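PDB 2XGU: relik capsid n-terminal domain from Oryctolagus cuniculus, which probably forms part of the outer surface of the lentiviral capsid shell and, as in related lentiviruses, probably takes part in recognition by host factors. Local coordinates for residues A[78-81]-A[82-86]. Sequence-based numbering, arbitrary orientation.
Sequences IAWD and EMHPP
The indole of Trp80 lies over the imidazole of His84, a worked example of an aromatic pair four residues apart, stacked where a helix ends. The imidazole and the six-membered ring of the indole stack face to face, their centroids 3.8 Å apart and their planes inclined by 21°. Between the two rings the closest atoms are CE1 of His84 and CZ3 of Trp80, 3.4 Å apart, while His84 ND1 sits above the indole near the bond shared by its two rings. The methylene of His84 adds a CH-pi contact, CB standing 4.3 Å from the centroid of the Trp80 five-membered ring. In Trp80 a chi1 of 179° places CG opposite the backbone N and carries the indole outward from the helix; His84, with CG beside its backbone N (chi1 -61°), sets its imidazole against the face of the indole on the C-terminal side.

Helix 63-83 is one of the long helices of this predominantly helical retroviral capsid N-terminal domain, and His84 is where the chain leaves helical geometry before Pro85 and Pro86. Here the tryptophan side chain also ties the helix end to later parts of the domain: NE1 donates to the carbonyl of Leu97, and the indole meets Trp127 edge to face. Asp81 reaches the same region, its OD2 hydrogen-bonded to Ser99 OG.

Among the polar contacts, regular helical bonds run from Glu82 N to Ile78 O and from Met83 N to Ala79 O, each 3.2 Å long. Beyond them the carbonyl of Trp80 becomes a shared acceptor. His84 ND1 donates to Trp80 O over 3.2 Å, with the oxygen at the edge of the imidazole and nearly in its plane; this bond helps fix the rotation of the ring beneath the indole. The backbone amides of Met83 and His84 approach that same oxygen in weak, bent bonds.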
loop_
_atom_site.group_PDB
_atom_site.type_symbol
_atom_site.label_atom_id
_atom_site.label_comp_id
_atom_site.label_asym_id
_atom_site.label_seq_id
_atom_site.Cartn_x
_atom_site.Cartn_y
_atom_site.Cartn_z
ATOM N N ILE A 78 -11.870 1.913 9.210
ATOM C CA ILE A 78 -12.430 1.197 10.360
ATOM C C ILE A 78 -11.336 0.808 11.362
ATOM O O ILE A 78 -11.484 0.994 12.572
ATOM C CB ILE A 78 -13.229 -0.044 9.913
ATOM C CG1 ILE A 78 -14.456 0.405 9.117
ATOM C CG2 ILE A 78 -13.644 -0.882 11.125
ATOM C CD1 ILE A 78 -15.248 -0.722 8.496
ATOM N N ALA A 79 -10.224 0.284 10.855
ATOM C CA ALA A 79 -9.100 -0.066 11.712
ATOM C C ALA A 79 -8.539 1.165 12.423
ATOM O O ALA A 79 -8.227 1.114 13.624
ATOM C CB ALA A 79 -8.016 -0.745 10.895
ATOM N N TRP A 80 -8.411 2.262 11.681
ATOM C CA TRP A 80 -7.880 3.501 12.239
ATOM C C TRP A 80 -8.729 3.973 13.417
ATOM O O TRP A 80 -8.212 4.285 14.478
ATOM C CB TRP A 80 -7.806 4.601 11.164
ATOM C CG TRP A 80 -7.281 5.892 11.729
ATOM C CD1 TRP A 80 -8.016 6.967 12.168
ATOM C CD2 TRP A 80 -5.911 6.228 11.946
ATOM N NE1 TRP A 80 -7.178 7.948 12.641
ATOM C CE2 TRP A 80 -5.880 7.524 12.503
ATOM C CE3 TRP A 80 -4.703 5.565 11.703
ATOM C CZ2 TRP A 80 -4.685 8.164 12.839
ATOM C CZ3 TRP A 80 -3.516 6.201 12.040
ATOM C CH2 TRP A 80 -3.518 7.488 12.599
ATOM N N ASP A 81 -10.039 4.019 13.223
ATOM C CA ASP A 81 -10.919 4.568 14.244
ATOM C C ASP A 81 -10.952 3.705 15.511
ATOM O O ASP A 81 -11.112 4.216 16.622
ATOM C CB ASP A 81 -12.325 4.780 13.665
ATOM C CG ASP A 81 -12.388 5.928 12.663
ATOM O OD1 ASP A 81 -11.537 6.845 12.735
ATOM O OD2 ASP A 81 -13.312 5.924 11.814
ATOM N N GLU A 82 -10.795 2.394 15.351
ATOM C CA GLU A 82 -10.725 1.512 16.510
ATOM C C GLU A 82 -9.481 1.798 17.349
ATOM O O GLU A 82 -9.541 1.752 18.582
ATOM C CB GLU A 82 -10.776 0.039 16.096
ATOM C CG GLU A 82 -10.638 -0.935 17.263
ATOM C CD GLU A 82 -10.908 -2.374 16.856
ATOM O OE1 GLU A 82 -10.121 -2.929 16.059
ATOM O OE2 GLU A 82 -11.911 -2.945 17.319
ATOM N N MET A 83 -8.370 2.108 16.686
ATOM C CA MET A 83 -7.115 2.366 17.390
ATOM C C MET A 83 -6.975 3.813 17.878
ATOM O O MET A 83 -6.140 4.108 18.738
ATOM C CB MET A 83 -5.924 1.998 16.500
ATOM C CG MET A 83 -5.910 0.541 16.074
ATOM S SD MET A 83 -5.864 -0.580 17.485
ATOM C CE MET A 83 -4.339 -0.063 18.269
ATOM N N HIS A 84 -7.790 4.714 17.335
ATOM C CA HIS A 84 -7.665 6.136 17.641
ATOM C C HIS A 84 -9.004 6.803 17.913
ATOM O O HIS A 84 -9.584 7.405 17.014
ATOM C CB HIS A 84 -6.978 6.876 16.485
ATOM C CG HIS A 84 -5.594 6.391 16.195
ATOM N ND1 HIS A 84 -5.329 5.395 15.281
ATOM C CD2 HIS A 84 -4.398 6.752 16.717
ATOM C CE1 HIS A 84 -4.026 5.171 15.245
ATOM N NE2 HIS A 84 -3.441 5.981 16.107
ATOM N N PRO A 85 -9.489 6.721 19.159
ATOM C CA PRO A 85 -10.716 7.439 19.520
ATOM C C PRO A 85 -10.492 8.946 19.432
ATOM O O PRO A 85 -9.364 9.398 19.625
ATOM C CB PRO A 85 -10.952 7.036 20.984
ATOM C CG PRO A 85 -10.009 5.901 21.267
ATOM C CD PRO A 85 -8.880 6.025 20.306
ATOM N N PRO A 86 -11.555 9.715 19.154
ATOM C CA PRO A 86 -11.472 11.173 19.012
ATOM C C PRO A 86 -11.401 11.879 20.360
ATOM O O PRO A 86 -12.121 11.494 21.284
ATOM C CB PRO A 86 -12.785 11.540 18.306
ATOM C CG PRO A 86 -13.558 10.262 18.131
ATOM C CD PRO A 86 -12.929 9.223 18.992
#